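Local structure of glutathione transferase o1 (Bombyx mori, 3RBT) at residues 31-36 with 54-59; 165-170 with 205-210. The protein probably transfers glutathione to other compounds and may reduce dehydroascorbate with it, as an Omega-class member of the glutathione transferase superfamily. All coordinates share one frame; numbering follows the deposited sequence.

Contact 1: 31-36 with 54-59; sequences HVDMNP and VYRLDP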
loop_
_atom_site.group_PDB
_atom_site.type_symbol
_atom_site.label_atom_id
_atom_site.label_comp_id
_atom_site.label_asym_id
_atom_site.label_seq_id
_atom_site.Cartn_x
_atom_site.Cartn_y
_atom_site.Cartn_z
ATOM N N HIS A 31 -2.384 15.670 -13.856
ATOM C CA HIS A 31 -2.825 16.123 -12.544
ATOM C C HIS A 31 -4.099 16.937 -12.680
ATOM O O HIS A 31 -4.210 17.775 -13.578
ATOM C CB HIS A 31 -1.700 16.968 -11.923
ATOM C CG HIS A 31 -2.103 17.768 -10.722
ATOM N ND1 HIS A 31 -2.480 17.190 -9.527
ATOM C CD2 HIS A 31 -2.133 19.108 -10.517
ATOM C CE1 HIS A 31 -2.750 18.139 -8.647
ATOM N NE2 HIS A 31 -2.547 19.313 -9.224
ATOM N N VAL A 32 -5.078 16.665 -11.823
ATOM C CA VAL A 32 -6.254 17.529 -11.742
ATOM C C VAL A 32 -5.987 18.631 -10.714
ATOM O O VAL A 32 -5.662 18.348 -9.564
ATOM C CB VAL A 32 -7.526 16.763 -11.336
ATOM C CG1 VAL A 32 -8.689 17.737 -11.153
ATOM C CG2 VAL A 32 -7.873 15.714 -12.373
ATOM N N ASP A 33 -6.147 19.882 -11.132
ATOM C CA ASP A 33 -5.909 21.033 -10.269
ATOM C C ASP A 33 -6.582 20.845 -8.908
ATOM O O ASP A 33 -7.730 20.439 -8.843
ATOM C CB ASP A 33 -6.421 22.310 -10.951
ATOM C CG ASP A 33 -5.356 23.384 -11.049
ATOM O OD1 ASP A 33 -4.267 23.217 -10.454
ATOM O OD2 ASP A 33 -5.596 24.401 -11.729
ATOM N N MET A 34 -5.847 21.118 -7.828
ATOM C CA MET A 34 -6.357 20.980 -6.452
ATOM C C MET A 34 -6.470 19.535 -5.934
ATOM O O MET A 34 -6.930 19.321 -4.811
ATOM C CB MET A 34 -7.700 21.707 -6.270
ATOM C CG MET A 34 -7.668 23.209 -6.524
ATOM S SD MET A 34 -6.444 24.077 -5.513
ATOM C CE MET A 34 -7.237 25.674 -5.379
ATOM N N ASN A 35 -6.081 18.548 -6.740
ATOM C CA ASN A 35 -6.095 17.151 -6.266
ATOM C C ASN A 35 -4.903 16.903 -5.342
ATOM O O ASN A 35 -3.758 17.091 -5.752
ATOM C CB ASN A 35 -6.091 16.146 -7.423
ATOM C CG ASN A 35 -6.069 14.698 -6.943
ATOM O OD1 ASN A 35 -5.006 14.068 -6.887
ATOM N ND2 ASN A 35 -7.239 14.168 -6.589
ATOM N N PRO A 36 -5.178 16.499 -4.094
ATOM C CA PRO A 36 -4.144 16.289 -3.068
ATOM C C PRO A 36 -3.170 15.131 -3.364
ATOM O O PRO A 36 -2.027 15.183 -2.925
ATOM C CB PRO A 36 -4.960 15.988 -1.804
ATOM C CG PRO A 36 -6.264 15.398 -2.321
ATOM C CD PRO A 36 -6.532 16.187 -3.588
ATOM N N VAL A 54 3.519 19.699 -15.984
ATOM C CA VAL A 54 2.189 19.310 -15.560
ATOM C C VAL A 54 1.213 19.397 -16.729
ATOM O O VAL A 54 1.043 20.462 -17.328
ATOM C CB VAL A 54 1.680 20.198 -14.407
ATOM C CG1 VAL A 54 0.267 19.796 -13.998
ATOM C CG2 VAL A 54 2.611 20.115 -13.217
ATOM N N TYR A 55 0.582 18.273 -17.059
ATOM C CA TYR A 55 -0.554 18.313 -17.964
ATOM C C TYR A 55 -1.835 18.300 -17.150
ATOM O O TYR A 55 -2.169 17.306 -16.498
ATOM C CB TYR A 55 -0.499 17.207 -19.023
ATOM C CG TYR A 55 0.280 17.644 -20.242
ATOM C CD1 TYR A 55 -0.366 17.918 -21.448
ATOM C CD2 TYR A 55 1.667 17.833 -20.176
ATOM C CE1 TYR A 55 0.358 18.357 -22.566
ATOM C CE2 TYR A 55 2.391 18.257 -21.280
ATOM C CZ TYR A 55 1.735 18.519 -22.472
ATOM O OH TYR A 55 2.467 18.941 -23.562
ATOM N N ARG A 56 -2.515 19.443 -17.169
ATOM C CA ARG A 56 -3.752 19.639 -16.431
ATOM C C ARG A 56 -4.889 18.847 -17.061
ATOM O O ARG A 56 -5.189 19.008 -18.247
ATOM C CB ARG A 56 -4.123 21.125 -16.401
ATOM C CG ARG A 56 -3.247 21.979 -15.516
ATOM C CD ARG A 56 -3.543 23.454 -15.742
ATOM N NE ARG A 56 -3.394 24.219 -14.507
ATOM C CZ ARG A 56 -3.964 25.402 -14.272
ATOM N NH1 ARG A 56 -4.737 25.978 -15.190
ATOM N NH2 ARG A 56 -3.760 26.011 -13.108
ATOM N N LEU A 57 -5.511 17.995 -16.254
ATOM C CA LEU A 57 -6.650 17.206 -16.685
ATOM C C LEU A 57 -7.941 17.905 -16.288
ATOM O O LEU A 57 -8.089 18.365 -15.146
ATOM C CB LEU A 57 -6.605 15.808 -16.054
ATOM C CG LEU A 57 -5.448 14.865 -16.398
ATOM C CD1 LEU A 57 -5.319 13.763 -15.344
ATOM C CD2 LEU A 57 -5.621 14.271 -17.782
ATOM N N ASP A 58 -8.858 18.008 -17.247
ATOM C CA ASP A 58 -10.214 18.458 -16.983
ATOM C C ASP A 58 -11.047 17.223 -16.640
ATOM O O ASP A 58 -11.239 16.353 -17.494
ATOM C CB ASP A 58 -10.788 19.177 -18.211
ATOM C CG ASP A 58 -12.115 19.887 -17.924
ATOM O OD1 ASP A 58 -12.926 19.379 -17.119
ATOM O OD2 ASP A 58 -12.354 20.957 -18.525
ATOM N N PRO A 59 -11.543 17.137 -15.388
ATOM C CA PRO A 59 -12.317 15.971 -14.931
ATOM C C PRO A 59 -13.569 15.727 -15.770
ATOM O O PRO A 59 -14.063 14.597 -15.839
ATOM C CB PRO A 59 -12.716 16.347 -13.497
ATOM C CG PRO A 59 -11.793 17.422 -13.096
ATOM C CD PRO A 59 -11.447 18.170 -14.342
#
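His31 and Arg56 form a parallel bridge between neighbouring strands of a mixed sheet: His31 N donates to Tyr55 O at 3.1 Å, and Leu57 N returns a bond to His31 O at 3.0 Å, straddling Arg56. The CA-H of Arg56 adds a weaker contact to His31 O.

Just beyond the bridge the packing is close and apolar, around the buried Val32 and Leu57. Val32 has CG1 anti to its own N (chi1 175°): CG1 meets Pro59 CG at 3.7 Å, and CG2 lies 3.9 Å from Leu57 CB. A beta-branched residue suits this place because its two methyls fork at CB, close to the backbone, and reach two partners at once.

The other side is looser, more polar and faces solvent, with Arg56 exposed and Asp33 partly so. Asp33 OD2 lies 2.8 Å from Arg56 NH2, over one face of the guanidinium and well out of its plane, so no N-H points at it and the salt bridge rests on charge; the two planes are 66° apart. An alanine in place of Asp33 is likely to leave the Arg56 guanidinium without this counter-charge and freer to swing into solvent.

Leu42 of helix 36-47 covers His31 and Val54, and Asn35, at the N-cap of that helix, accepts a hydrogen bond from Gly38 N with its OD1. Strand 27-31, this helix and edge strand 52-56 make the beta-alpha-beta unit of the thioredoxin-like fold.

Contact 2: 165-170 with 205-210; sequences NYFGGN and PNFADW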
loop_
_atom_site.group_PDB
_atom_site.type_symbol
_atom_site.label_atom_id
_atom_site.label_comp_id
_atom_site.label_asym_id
_atom_site.label_seq_id
_atom_site.Cartn_x
_atom_site.Cartn_y
_atom_site.Cartn_z
ATOM N N ASN A 165 12.037 18.185 14.749
ATOM C CA ASN A 165 11.192 19.195 14.110
ATOM C C ASN A 165 10.236 18.619 13.062
ATOM O O ASN A 165 9.126 19.117 12.883
ATOM C CB ASN A 165 12.043 20.321 13.517
ATOM C CG ASN A 165 12.769 21.123 14.591
ATOM O OD1 ASN A 165 12.395 21.085 15.767
ATOM N ND2 ASN A 165 13.812 21.848 14.195
ATOM N N TYR A 166 10.671 17.564 12.377
ATOM C CA TYR A 166 9.848 16.908 11.372
ATOM C C TYR A 166 9.843 15.409 11.589
ATOM O O TYR A 166 10.691 14.880 12.302
ATOM C CB TYR A 166 10.373 17.197 9.969
ATOM C CG TYR A 166 10.649 18.649 9.655
ATOM C CD1 TYR A 166 9.687 19.439 9.022
ATOM C CD2 TYR A 166 11.889 19.224 9.951
ATOM C CE1 TYR A 166 9.938 20.775 8.720
ATOM C CE2 TYR A 166 12.149 20.560 9.650
ATOM C CZ TYR A 166 11.171 21.326 9.036
ATOM O OH TYR A 166 11.430 22.639 8.722
ATOM N N PHE A 167 8.912 14.720 10.928
ATOM C CA PHE A 167 8.881 13.261 10.949
ATOM C C PHE A 167 10.161 12.673 10.348
ATOM O O PHE A 167 10.636 11.625 10.792
ATOM C CB PHE A 167 7.613 12.737 10.255
ATOM C CG PHE A 167 6.356 13.023 11.029
ATOM C CD1 PHE A 167 5.609 14.168 10.772
ATOM C CD2 PHE A 167 5.947 12.168 12.050
ATOM C CE1 PHE A 167 4.454 14.447 11.512
ATOM C CE2 PHE A 167 4.803 12.437 12.801
ATOM C CZ PHE A 167 4.053 13.581 12.529
ATOM N N GLY A 168 10.731 13.379 9.371
ATOM C CA GLY A 168 11.995 12.980 8.745
ATOM C C GLY A 168 13.261 13.302 9.527
ATOM O O GLY A 168 14.356 12.921 9.122
ATOM N N GLY A 169 13.123 13.992 10.656
ATOM C CA GLY A 169 14.283 14.395 11.443
ATOM C C GLY A 169 14.434 15.897 11.464
ATOM O O GLY A 169 13.456 16.612 11.662
ATOM N N ASN A 170 15.661 16.371 11.249
ATOM C CA ASN A 170 15.977 17.805 11.245
ATOM C C ASN A 170 15.435 18.525 10.018
ATOM O O ASN A 170 15.260 19.749 10.043
ATOM C CB ASN A 170 17.490 18.026 11.331
ATOM C CG ASN A 170 18.050 17.811 12.735
ATOM O OD1 ASN A 170 17.309 17.646 13.712
ATOM N ND2 ASN A 170 19.375 17.835 12.841
ATOM N N PRO A 205 -0.162 20.328 19.978
ATOM C CA PRO A 205 0.788 21.443 19.998
ATOM C C PRO A 205 2.035 21.210 19.151
ATOM O O PRO A 205 2.475 22.125 18.460
ATOM C CB PRO A 205 1.138 21.593 21.486
ATOM C CG PRO A 205 0.859 20.269 22.083
ATOM C CD PRO A 205 -0.277 19.681 21.299
ATOM N N ASN A 206 2.588 20.000 19.193
ATOM C CA ASN A 206 3.749 19.661 18.361
ATOM C C ASN A 206 3.400 19.570 16.867
ATOM O O ASN A 206 4.159 20.041 16.015
ATOM C CB ASN A 206 4.422 18.374 18.861
ATOM C CG ASN A 206 5.039 18.539 20.252
ATOM O OD1 ASN A 206 5.601 19.584 20.568
ATOM N ND2 ASN A 206 4.936 17.500 21.080
ATOM N N PHE A 207 2.242 18.990 16.563
ATOM C CA PHE A 207 1.756 18.901 15.180
ATOM C C PHE A 207 1.498 20.290 14.616
ATOM O O PHE A 207 1.905 20.589 13.497
ATOM C CB PHE A 207 0.479 18.054 15.098
ATOM C CG PHE A 207 0.217 17.480 13.732
ATOM C CD1 PHE A 207 0.862 16.320 13.317
ATOM C CD2 PHE A 207 -0.673 18.103 12.860
ATOM C CE1 PHE A 207 0.627 15.779 12.054
ATOM C CE2 PHE A 207 -0.921 17.578 11.593
ATOM C CZ PHE A 207 -0.267 16.408 11.187
ATOM N N ALA A 208 0.843 21.139 15.416
ATOM C CA ALA A 208 0.569 22.517 15.035
ATOM C C ALA A 208 1.868 23.256 14.735
ATOM O O ALA A 208 1.967 23.937 13.719
ATOM C CB ALA A 208 -0.218 23.244 16.139
ATOM N N ASP A 209 2.853 23.104 15.625
ATOM C CA ASP A 209 4.192 23.659 15.441
ATOM C C ASP A 209 4.817 23.198 14.120
ATOM O O ASP A 209 5.333 24.012 13.356
ATOM C CB ASP A 209 5.102 23.267 16.615
ATOM C CG ASP A 209 4.852 24.095 17.863
ATOM O OD1 ASP A 209 3.897 24.908 17.886
ATOM O OD2 ASP A 209 5.622 23.931 18.839
ATOM N N TRP A 210 4.751 21.893 13.863
ATOM C CA TRP A 210 5.249 21.283 12.632
ATOM C C TRP A 210 4.560 21.885 11.398
ATOM O O TRP A 210 5.227 22.261 10.429
ATOM C CB TRP A 210 5.077 19.755 12.713
ATOM C CG TRP A 210 5.249 19.010 11.412
ATOM C CD1 TRP A 210 6.425 18.586 10.856
ATOM C CD2 TRP A 210 4.212 18.590 10.521
ATOM N NE1 TRP A 210 6.183 17.938 9.670
ATOM C CE2 TRP A 210 4.834 17.923 9.440
ATOM C CE3 TRP A 210 2.819 18.714 10.528
ATOM C CZ2 TRP A 210 4.111 17.382 8.374
ATOM C CZ3 TRP A 210 2.098 18.179 9.476
ATOM C CH2 TRP A 210 2.746 17.520 8.409
#
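Trp210 turns its CG anti to the backbone N (chi1 167°), which carries the indole off helix 205-216 to the loop, where Phe167, with CG beside its own N (chi1 -69°), brings its ring to meet it. The result is an edge-to-face (T-shaped) pair: the Phe167 edge points at the indole face, with CE1 4.1 Å from Trp210 CE2 and the planes 81° apart. Tyr166 meets the indole rim to rim, its CD1 3.8 Å from Trp210 CD1. In the indole plane, Asn165 O approaches Trp210 CD1 at 3.4 Å, a polarised C-H edge that suits a carbonyl.

Phe207, one helical turn before Trp210, extends the cluster. Its CE1 lies 4.1 Å from Phe167 CE1, at the edge of the Phe167 ring, while Trp210 CE3 sits over the centre of the Phe207 ring. Flat rings suit the place: the indole offers a face to Phe167 and an edge to Asn165 O.

The buried indole N-H is satisfied by Asp176 OD1, and the same carboxylate accepts the backbone N-H groups of Phe167 and Gly168. In the type I turn from Tyr166 to Gly169, Gly169 has backbone angles (positive phi) at which a side chain would press on the preceding carbonyl O. Such an aspartate, early in a helix and bonding the loop before it, recurs in the helical C-terminal domain of glutathione transferases, and Asp176 probably plays that part.

Contact 1 closes before contact 2 opens along the chain, and their centres lie 29 Å apart on opposite sides of the chain's centre, with nearest atoms about 13 Å apart. Segments 31-36 and 54-59 belong to the thioredoxin-like N-terminal domain and its mixed sheet; segments 165-170 and 205-210 belong to the helical C-terminal domain. Helix 174-186 relates the two: Asp176, near its start, binds the loop of contact 2, while Arg185, near its end, hydrogen-bonds through NH2 to Met34 O and touches Pro36. One helix thus runs from the aromatic cluster to the domain boundary, near which glutathione transferases generally place their active site.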